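Local coordinates for protein transcriptional regulator of the TetR/AcrR family (Thermobifida fusca YX, PDB 3DCF) that probably binds regulatory DNA as a dimeric transcriptional repressor of the TetR/AcrR family, with a helix-turn-helix and a helical regulatory domain, at residues A[82-87]-A[145-150]; A[88-93]-A[149-154]; A[113-118]-A[183-188]. All blocks are in the same frame, centred on the assembly; numbering follows the deposited sequence.

Contact 1: residues A[82-87]-A[145-150]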
loop_
_atom_site.group_PDB
_atom_site.type_symbol
_atom_site.label_atom_id
_atom_site.label_comp_id
_atom_site.label_asym_id
_atom_site.label_seq_id
_atom_site.Cartn_x
_atom_site.Cartn_y
_atom_site.Cartn_z
ATOM N N ILE A 82 10.558 9.665 -18.022
ATOM C CA ILE A 82 9.845 10.656 -17.173
ATOM C C ILE A 82 9.795 10.204 -15.705
ATOM O O ILE A 82 10.065 11.007 -14.798
ATOM C CB ILE A 82 8.383 10.938 -17.652
ATOM C CG1 ILE A 82 8.370 11.620 -19.021
ATOM C CG2 ILE A 82 7.623 11.855 -16.665
ATOM C CD1 ILE A 82 6.991 11.611 -19.670
ATOM N N VAL A 83 9.461 8.927 -15.493
ATOM C CA VAL A 83 9.400 8.340 -14.143
ATOM C C VAL A 83 10.791 8.223 -13.496
ATOM O O VAL A 83 10.929 8.529 -12.305
ATOM C CB VAL A 83 8.702 6.961 -14.133
ATOM C CG1 VAL A 83 8.700 6.353 -12.716
ATOM C CG2 VAL A 83 7.274 7.093 -14.670
ATOM N N ASN A 84 11.802 7.789 -14.263
ATOM C CA ASN A 84 13.177 7.659 -13.725
ATOM C C ASN A 84 13.748 9.027 -13.322
ATOM O O ASN A 84 14.479 9.112 -12.338
ATOM C CB ASN A 84 14.124 6.912 -14.692
ATOM C CG ASN A 84 15.419 6.392 -14.008
ATOM O OD1 ASN A 84 15.497 6.250 -12.783
ATOM N ND2 ASN A 84 16.431 6.084 -14.824
ATOM N N SER A 85 13.378 10.077 -14.065
ATOM C CA SER A 85 13.757 11.463 -13.760
ATOM C C SER A 85 13.136 11.940 -12.439
ATOM O O SER A 85 13.851 12.463 -11.586
ATOM C CB SER A 85 13.344 12.399 -14.911
ATOM O OG SER A 85 13.606 13.764 -14.617
ATOM N N ILE A 86 11.815 11.756 -12.295
ATOM C CA ILE A 86 11.055 12.108 -11.055
ATOM C C ILE A 86 11.581 11.330 -9.826
ATOM O O ILE A 86 11.675 11.908 -8.737
ATOM C CB ILE A 86 9.496 11.906 -11.200
ATOM C CG1 ILE A 86 8.904 12.837 -12.271
ATOM C CG2 ILE A 86 8.761 12.209 -9.886
ATOM C CD1 ILE A 86 7.465 12.492 -12.653
ATOM N N VAL A 87 11.915 10.046 -10.010
ATOM C CA VAL A 87 12.542 9.224 -8.959
ATOM C C VAL A 87 13.948 9.745 -8.647
ATOM O O VAL A 87 14.314 9.805 -7.476
ATOM C CB VAL A 87 12.628 7.692 -9.326
ATOM C CG1 VAL A 87 13.462 6.897 -8.298
ATOM C CG2 VAL A 87 11.230 7.096 -9.450
ATOM N N ARG A 145 13.882 -1.322 -8.298
ATOM C CA ARG A 145 14.182 -2.010 -7.021
ATOM C C ARG A 145 15.395 -1.393 -6.312
ATOM O O ARG A 145 15.366 -1.236 -5.089
ATOM C CB ARG A 145 14.373 -3.529 -7.203
ATOM C CG ARG A 145 13.165 -4.318 -7.773
ATOM C CD ARG A 145 11.842 -4.207 -6.964
ATOM N NE ARG A 145 11.198 -2.895 -7.093
ATOM C CZ ARG A 145 10.368 -2.502 -8.068
ATOM N NH1 ARG A 145 10.006 -3.315 -9.065
ATOM N NH2 ARG A 145 9.879 -1.255 -8.046
ATOM N N LYS A 146 16.427 -1.023 -7.079
ATOM C CA LYS A 146 17.623 -0.377 -6.533
ATOM C C LYS A 146 17.308 0.984 -5.897
ATOM O O LYS A 146 17.854 1.287 -4.838
ATOM C CB LYS A 146 18.707 -0.239 -7.613
ATOM C CG LYS A 146 20.025 0.478 -7.202
ATOM C CD LYS A 146 21.160 0.259 -8.237
ATOM C CE LYS A 146 20.802 0.768 -9.664
ATOM N NZ LYS A 146 21.818 0.451 -10.724
ATOM N N ARG A 147 16.426 1.779 -6.519
ATOM C CA ARG A 147 16.055 3.106 -5.971
ATOM C C ARG A 147 15.206 2.964 -4.699
ATOM O O ARG A 147 15.406 3.735 -3.764
ATOM C CB ARG A 147 15.365 4.038 -6.986
ATOM C CG ARG A 147 16.009 4.154 -8.394
ATOM C CD ARG A 147 17.562 4.122 -8.456
ATOM N NE ARG A 147 18.176 5.292 -7.841
ATOM C CZ ARG A 147 18.337 6.488 -8.422
ATOM N NH1 ARG A 147 17.921 6.735 -9.671
ATOM N NH2 ARG A 147 18.918 7.469 -7.734
ATOM N N GLU A 148 14.273 1.998 -4.673
ATOM C CA GLU A 148 13.489 1.673 -3.456
ATOM C C GLU A 148 14.429 1.311 -2.290
ATOM O O GLU A 148 14.208 1.763 -1.163
ATOM C CB GLU A 148 12.517 0.488 -3.652
ATOM C CG GLU A 148 11.219 0.729 -4.435
ATOM C CD GLU A 148 10.118 -0.347 -4.130
ATOM O OE1 GLU A 148 9.811 -0.610 -2.943
ATOM O OE2 GLU A 148 9.518 -0.906 -5.070
ATOM N N ARG A 149 15.448 0.485 -2.577
ATOM C CA ARG A 149 16.461 0.082 -1.581
ATOM C C ARG A 149 17.234 1.253 -0.968
ATOM O O ARG A 149 17.490 1.229 0.234
ATOM C CB ARG A 149 17.459 -0.961 -2.128
ATOM C CG ARG A 149 16.919 -2.389 -2.139
ATOM C CD ARG A 149 18.025 -3.432 -2.358
ATOM N NE ARG A 149 18.566 -3.400 -3.714
ATOM C CZ ARG A 149 18.030 -3.990 -4.794
ATOM N NH1 ARG A 149 16.885 -4.690 -4.737
ATOM N NH2 ARG A 149 18.646 -3.867 -5.972
ATOM N N GLU A 150 17.604 2.247 -1.789
ATOM C CA GLU A 150 18.318 3.454 -1.309
ATOM C C GLU A 150 17.491 4.248 -0.301
ATOM O O GLU A 150 18.017 4.582 0.745
ATOM C CB GLU A 150 18.747 4.373 -2.452
ATOM C CG GLU A 150 19.882 3.809 -3.294
ATOM C CD GLU A 150 20.226 4.674 -4.503
ATOM O OE1 GLU A 150 20.050 5.920 -4.431
ATOM O OE2 GLU A 150 20.696 4.088 -5.515
#

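Contact 2: residues A[88-93]-A[149-154]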
loop_
_atom_site.group_PDB
_atom_site.type_symbol
_atom_site.label_atom_id
_atom_site.label_comp_id
_atom_site.label_asym_id
_atom_site.label_seq_id
_atom_site.Cartn_x
_atom_site.Cartn_y
_atom_site.Cartn_z
ATOM N N ASP A 88 14.707 10.123 -9.682
ATOM C CA ASP A 88 16.085 10.637 -9.520
ATOM C C ASP A 88 16.123 11.976 -8.727
ATOM O O ASP A 88 16.960 12.124 -7.829
ATOM C CB ASP A 88 16.804 10.752 -10.891
ATOM C CG ASP A 88 18.316 10.896 -10.774
ATOM O OD1 ASP A 88 18.950 10.138 -10.017
ATOM O OD2 ASP A 88 18.901 11.735 -11.487
ATOM N N GLU A 89 15.225 12.921 -9.039
ATOM C CA GLU A 89 15.157 14.203 -8.294
ATOM C C GLU A 89 14.648 14.062 -6.855
ATOM O O GLU A 89 15.170 14.733 -5.952
ATOM C CB GLU A 89 14.291 15.264 -8.990
ATOM C CG GLU A 89 14.948 16.012 -10.156
ATOM C CD GLU A 89 14.273 17.364 -10.443
ATOM O OE1 GLU A 89 13.046 17.487 -10.216
ATOM O OE2 GLU A 89 14.977 18.309 -10.885
ATOM N N ALA A 90 13.599 13.250 -6.670
ATOM C CA ALA A 90 13.019 12.950 -5.338
ATOM C C ALA A 90 14.056 12.336 -4.391
ATOM O O ALA A 90 14.130 12.702 -3.214
ATOM C CB ALA A 90 11.802 12.024 -5.463
ATOM N N LEU A 91 14.868 11.433 -4.930
ATOM C CA LEU A 91 15.926 10.773 -4.173
ATOM C C LEU A 91 17.072 11.740 -3.806
ATOM O O LEU A 91 17.666 11.581 -2.733
ATOM C CB LEU A 91 16.386 9.520 -4.931
ATOM C CG LEU A 91 17.412 8.567 -4.320
ATOM C CD1 LEU A 91 17.140 7.113 -4.748
ATOM C CD2 LEU A 91 18.849 9.032 -4.674
ATOM N N GLU A 92 17.364 12.738 -4.662
ATOM C CA GLU A 92 18.374 13.795 -4.346
ATOM C C GLU A 92 17.906 14.704 -3.197
ATOM O O GLU A 92 18.701 15.086 -2.347
ATOM C CB GLU A 92 18.731 14.668 -5.557
ATOM C CG GLU A 92 19.636 13.995 -6.593
ATOM C CD GLU A 92 20.072 14.931 -7.735
ATOM O OE1 GLU A 92 20.085 16.175 -7.557
ATOM O OE2 GLU A 92 20.427 14.409 -8.816
ATOM N N ARG A 93 16.621 15.064 -3.210
ATOM C CA ARG A 93 16.002 15.825 -2.114
ATOM C C ARG A 93 15.953 15.020 -0.815
ATOM O O ARG A 93 15.990 15.599 0.262
ATOM C CB ARG A 93 14.598 16.300 -2.484
ATOM C CG ARG A 93 14.601 17.292 -3.645
ATOM C CD ARG A 93 13.267 17.987 -3.826
ATOM N NE ARG A 93 12.150 17.053 -4.001
ATOM C CZ ARG A 93 11.779 16.453 -5.142
ATOM N NH1 ARG A 93 12.435 16.643 -6.290
ATOM N NH2 ARG A 93 10.730 15.616 -5.121
ATOM N N ARG A 149 15.448 0.485 -2.577
ATOM C CA ARG A 149 16.461 0.082 -1.581
ATOM C C ARG A 149 17.234 1.253 -0.968
ATOM O O ARG A 149 17.490 1.229 0.234
ATOM C CB ARG A 149 17.459 -0.961 -2.128
ATOM C CG ARG A 149 16.919 -2.389 -2.139
ATOM C CD ARG A 149 18.025 -3.432 -2.358
ATOM N NE ARG A 149 18.566 -3.400 -3.714
ATOM C CZ ARG A 149 18.030 -3.990 -4.794
ATOM N NH1 ARG A 149 16.885 -4.690 -4.737
ATOM N NH2 ARG A 149 18.646 -3.867 -5.972
ATOM N N GLU A 150 17.604 2.247 -1.789
ATOM C CA GLU A 150 18.318 3.454 -1.309
ATOM C C GLU A 150 17.491 4.248 -0.301
ATOM O O GLU A 150 18.017 4.582 0.745
ATOM C CB GLU A 150 18.747 4.373 -2.452
ATOM C CG GLU A 150 19.882 3.809 -3.294
ATOM C CD GLU A 150 20.226 4.674 -4.503
ATOM O OE1 GLU A 150 20.050 5.920 -4.431
ATOM O OE2 GLU A 150 20.696 4.088 -5.515
ATOM N N TYR A 151 16.222 4.541 -0.634
ATOM C CA TYR A 151 15.263 5.222 0.277
ATOM C C TYR A 151 15.206 4.563 1.666
ATOM O O TYR A 151 15.317 5.234 2.703
ATOM C CB TYR A 151 13.814 5.177 -0.272
ATOM C CG TYR A 151 13.375 6.284 -1.202
ATOM C CD1 TYR A 151 13.092 7.568 -0.695
ATOM C CD2 TYR A 151 13.130 6.037 -2.564
ATOM C CE1 TYR A 151 12.645 8.607 -1.539
ATOM C CE2 TYR A 151 12.677 7.061 -3.419
ATOM C CZ TYR A 151 12.441 8.339 -2.901
ATOM O OH TYR A 151 12.003 9.338 -3.730
ATOM N N THR A 152 15.002 3.244 1.644
ATOM C CA THR A 152 14.864 2.424 2.848
ATOM C C THR A 152 16.139 2.431 3.688
ATOM O O THR A 152 16.078 2.650 4.894
ATOM C CB THR A 152 14.476 0.940 2.496
ATOM O OG1 THR A 152 13.433 0.923 1.518
ATOM C CG2 THR A 152 13.999 0.180 3.726
ATOM N N GLU A 153 17.283 2.226 3.037
ATOM C CA GLU A 153 18.583 2.170 3.725
ATOM C C GLU A 153 19.011 3.486 4.386
ATOM O O GLU A 153 19.566 3.444 5.487
ATOM C CB GLU A 153 19.667 1.567 2.811
ATOM C CG GLU A 153 19.432 0.043 2.603
ATOM C CD GLU A 153 20.206 -0.588 1.438
ATOM O OE1 GLU A 153 21.145 0.043 0.898
ATOM O OE2 GLU A 153 19.861 -1.729 1.048
ATOM N N ILE A 154 18.718 4.627 3.738
ATOM C CA ILE A 154 18.981 5.974 4.305
ATOM C C ILE A 154 18.201 6.149 5.617
ATOM O O ILE A 154 18.762 6.577 6.628
ATOM C CB ILE A 154 18.596 7.141 3.329
ATOM C CG1 ILE A 154 19.497 7.174 2.086
ATOM C CG2 ILE A 154 18.730 8.494 4.016
ATOM C CD1 ILE A 154 18.949 8.034 0.959
#

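Contact 3: residues A[113-118]-A[183-188]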
loop_
_atom_site.group_PDB
_atom_site.type_symbol
_atom_site.label_atom_id
_atom_site.label_comp_id
_atom_site.label_asym_id
_atom_site.label_seq_id
_atom_site.Cartn_x
_atom_site.Cartn_y
_atom_site.Cartn_z
ATOM N N VAL A 113 7.683 14.303 5.800
ATOM C CA VAL A 113 6.925 15.456 5.252
ATOM C C VAL A 113 7.249 15.614 3.759
ATOM O O VAL A 113 6.358 15.847 2.946
ATOM C CB VAL A 113 7.284 16.797 5.963
ATOM C CG1 VAL A 113 6.592 17.988 5.274
ATOM C CG2 VAL A 113 6.944 16.745 7.459
ATOM N N GLU A 114 8.536 15.500 3.433
ATOM C CA GLU A 114 9.032 15.566 2.049
ATOM C C GLU A 114 8.506 14.405 1.196
ATOM O O GLU A 114 8.053 14.632 0.083
ATOM C CB GLU A 114 10.579 15.571 2.042
ATOM C CG GLU A 114 11.263 15.505 0.668
ATOM C CD GLU A 114 10.723 16.531 -0.316
ATOM O OE1 GLU A 114 10.642 17.726 0.023
ATOM O OE2 GLU A 114 10.363 16.131 -1.432
ATOM N N HIS A 115 8.585 13.185 1.736
ATOM C CA HIS A 115 8.146 11.964 1.038
ATOM C C HIS A 115 6.647 11.981 0.713
ATOM O O HIS A 115 6.263 11.709 -0.428
ATOM C CB HIS A 115 8.533 10.706 1.834
ATOM C CG HIS A 115 8.245 9.423 1.120
ATOM N ND1 HIS A 115 8.950 9.014 0.006
ATOM C CD2 HIS A 115 7.341 8.447 1.371
ATOM C CE1 HIS A 115 8.481 7.850 -0.408
ATOM N NE2 HIS A 115 7.504 7.484 0.402
ATOM N N THR A 116 5.832 12.351 1.699
ATOM C CA THR A 116 4.369 12.452 1.542
ATOM C C THR A 116 3.974 13.559 0.562
ATOM O O THR A 116 3.080 13.348 -0.260
ATOM C CB THR A 116 3.668 12.680 2.893
ATOM O OG1 THR A 116 4.233 11.804 3.875
ATOM C CG2 THR A 116 2.165 12.412 2.775
ATOM N N ARG A 117 4.626 14.729 0.665
ATOM C CA ARG A 117 4.443 15.849 -0.297
ATOM C C ARG A 117 4.706 15.375 -1.727
ATOM O O ARG A 117 3.931 15.683 -2.630
ATOM C CB ARG A 117 5.375 17.053 -0.010
ATOM C CG ARG A 117 4.887 18.082 1.018
ATOM C CD ARG A 117 5.774 19.365 0.990
ATOM N NE ARG A 117 7.155 19.140 1.460
ATOM C CZ ARG A 117 8.194 19.994 1.345
ATOM N NH1 ARG A 117 8.079 21.182 0.732
ATOM N NH2 ARG A 117 9.388 19.640 1.835
ATOM N N THR A 118 5.800 14.633 -1.912
ATOM C CA THR A 118 6.168 14.088 -3.222
ATOM C C THR A 118 5.133 13.085 -3.731
ATOM O O THR A 118 4.873 13.064 -4.938
ATOM C CB THR A 118 7.570 13.434 -3.208
ATOM O OG1 THR A 118 8.504 14.352 -2.633
ATOM C CG2 THR A 118 8.036 13.044 -4.623
ATOM N N ALA A 183 2.852 4.015 5.448
ATOM C CA ALA A 183 1.737 4.909 5.844
ATOM C C ALA A 183 1.651 6.138 4.927
ATOM O O ALA A 183 0.558 6.574 4.584
ATOM C CB ALA A 183 1.866 5.350 7.322
ATOM N N ALA A 184 2.811 6.682 4.543
ATOM C CA ALA A 184 2.901 7.823 3.615
ATOM C C ALA A 184 2.484 7.438 2.188
ATOM O O ALA A 184 1.718 8.160 1.555
ATOM C CB ALA A 184 4.320 8.396 3.605
ATOM N N ILE A 185 2.985 6.295 1.708
ATOM C CA ILE A 185 2.707 5.779 0.350
ATOM C C ILE A 185 1.220 5.443 0.111
ATOM O O ILE A 185 0.670 5.820 -0.915
ATOM C CB ILE A 185 3.605 4.534 0.023
ATOM C CG1 ILE A 185 5.094 4.922 -0.033
ATOM C CG2 ILE A 185 3.208 3.895 -1.326
ATOM C CD1 ILE A 185 6.067 3.755 0.088
ATOM N N TRP A 186 0.568 4.800 1.078
ATOM C CA TRP A 186 -0.861 4.362 0.968
ATOM C C TRP A 186 -1.862 5.460 0.571
ATOM O O TRP A 186 -2.949 5.165 0.061
ATOM C CB TRP A 186 -1.315 3.688 2.266
ATOM C CG TRP A 186 -2.551 2.850 2.155
ATOM C CD1 TRP A 186 -3.777 3.102 2.709
ATOM C CD2 TRP A 186 -2.675 1.610 1.449
ATOM N NE1 TRP A 186 -4.655 2.087 2.397
ATOM C CE2 TRP A 186 -4.011 1.161 1.621
ATOM C CE3 TRP A 186 -1.784 0.831 0.678
ATOM C CZ2 TRP A 186 -4.484 -0.040 1.055
ATOM C CZ3 TRP A 186 -2.255 -0.376 0.107
ATOM C CH2 TRP A 186 -3.597 -0.795 0.307
ATOM N N THR A 187 -1.489 6.723 0.816
ATOM C CA THR A 187 -2.253 7.892 0.361
ATOM C C THR A 187 -2.626 7.836 -1.134
ATOM O O THR A 187 -3.692 8.351 -1.492
ATOM C CB THR A 187 -1.493 9.207 0.618
ATOM O OG1 THR A 187 -0.220 9.150 -0.027
ATOM C CG2 THR A 187 -1.278 9.461 2.116
ATOM N N TYR A 188 -1.793 7.204 -1.986
ATOM C CA TYR A 188 -2.105 7.105 -3.433
ATOM C C TYR A 188 -3.396 6.322 -3.718
ATOM O O TYR A 188 -4.048 6.587 -4.718
ATOM C CB TYR A 188 -0.917 6.602 -4.306
ATOM C CG TYR A 188 -0.731 5.090 -4.487
ATOM C CD1 TYR A 188 -1.461 4.372 -5.467
ATOM C CD2 TYR A 188 0.224 4.384 -3.738
ATOM C CE1 TYR A 188 -1.267 2.970 -5.650
ATOM C CE2 TYR A 188 0.428 2.995 -3.917
ATOM C CZ TYR A 188 -0.310 2.300 -4.872
ATOM O OH TYR A 188 -0.078 0.956 -5.007
#

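Contact 1: residues A[82-87]-A[145-150]
V87 meets the aliphatic root of R147, the main apolar touch between 82-87 and 145-150. The CG1 methyl of V87, which lies anti to its own backbone N (chi1 172°), presses against the first two side-chain carbons of the arginine: it stands 3.7 Å from R147 CB and the same distance from R147 CG. Beyond CG the arginine curls instead of stretching out, with bends at chi2 (-37°) and chi3 (-67°), and its guanidinium is thereby carried back along the flank of helix 75-98. There N84 faces it from across, the two side chains running at about a right angle with amide and guanidinium planes perpendicular. N84 OD1 lies at the edge of the guanidinium, near its plane, yet stays 4.0 Å from R147 NH1, without a hydrogen bond. In TetR-family regulators the helix that follows the helix-turn-helix domain runs on into the regulatory domain; helix 75-98 has that place here, and R147 meets it from helix 138-164. The charge of R147 is probably shared between two loose partners, E150 on its own helix, whose OE2 is 3.6 Å from R147 NE, and D88 on the facing one. F129 of helix 123-130 packs against V87, R145 and E148. R145 and E148 form a separate pair on helix 138-164: a salt bridge of 3.0 Å joins R145 NH2 to E148 OE2, though the N-H points poorly at the oxygen and the bond is weak.

Contact 2: residues A[88-93]-A[149-154]
The L91 side chain lies roughly perpendicular to that of E150, with the carboxylate brought against the branched end of the leucine. E150 OE1 sits beside both methyls, 3.2 Å from L91 CD1 and 3.3 Å from L91 CD2, while the stem of the glutamate adds a looser touch, E150 CB lying 3.9 Å from L91 CD1. With CG anti to the backbone N (chi1 -175°), the branched end is carried toward helix 138-164; CD1 leads, and CD2 lies alongside the carboxylate oxygen. Next to it the hydroxyl of Y151 abuts the methyl of A90, its OH 3.2 Å from A90 CB; no hydrogen bond joins the two segments. Cutting L91 back to an alanine removes both methyls, which would probably open a gap beside E150 OE1 and let the carboxylate turn more freely. Further out, the Y151 ring is set by edge-to-face contacts with F94 and H115, and T118 of helix 104-121 packs on A90. E150 also touches H95, whose ND1 is hydrogen-bonded to L91 O one turn back. The two short helical segments run almost parallel, their axes 10° apart and 10.9 Å away at closest approach, so the space between them is bridged by Y151 reaching A90 and by L91 meeting E150. Such side-by-side helices, one of them leading out of the DNA-binding domain, belong to the all-helical architecture of TetR-family regulators.

Contact 3: residues A[113-118]-A[183-188]
H115, T116, A184 and I185 close together in the interior of the all-helical regulatory domain of the TetR type, where helix 104-121 meets segment 183-188. Van der Waals contact carries the junction. T116 and A184 bring the backbones near, 5.3 Å between T116 CA and A184 CA, a spacing that the alanine's lone methyl permits; A184 CB lies 3.4 Å from T116 OG1. The imidazole of H115 comes in edge first, its CG anti to the backbone N (chi1 -174°), and both aliphatic neighbours stand in the plane of the ring: A184 CB is 3.8 Å from H115 CD2, and I185 CG1 is 3.5 Å from H115 NE2. Aromatic contacts continue outward from this layer. The H115 ring meets that of Y151 edge-to-face, and W186 makes the same kind of contact with Y130 of the second subunit, whose W186 packs on I185. Segment 183-188 thus packs two ways: A184 and I185 against H115, and A183, I185 and W186 against the second subunit, consistent with dimerisation through the regulatory domain as in other TetR-family proteins. The polar groups find partners close by in the chain or on helix 75-98. T116 OG1 bonds to L112 O, and T187 OG1 gives a 2.7 Å bond to A184 O, with a C=O...OG1 angle of 166°. E114 pairs its carboxylate with R93 of helix 75-98 and, by charge alone, with R117, while its carbonyl takes two donors of one residue: T118 OG1, at 2.8 Å from E114 O, and T118 N arrive on opposite faces of the carbonyl plane.

In the fold
Contacts 1 and 2 are successive steps of one interface: both join helix 75-98 to helix 138-164, their centres lie 8 Å apart, they share R149 and E150, and R147 of the first reaches D88 and L91 of the second. The centre of contact 3 lies 15 Å from that of contact 1 and 14 Å from that of contact 2; it uses helix 104-121 and segment 183-188, and touches contact 2 through R93 with E114 and Y151 with H115. Along the chain the order is 82-87, 88-93, 113-118, 145-150, 149-154, 183-188, so contact 3 interleaves with the others. The helix leaving the DNA-binding domain is thus tied, through contact 2, to the layer bordering the second subunit.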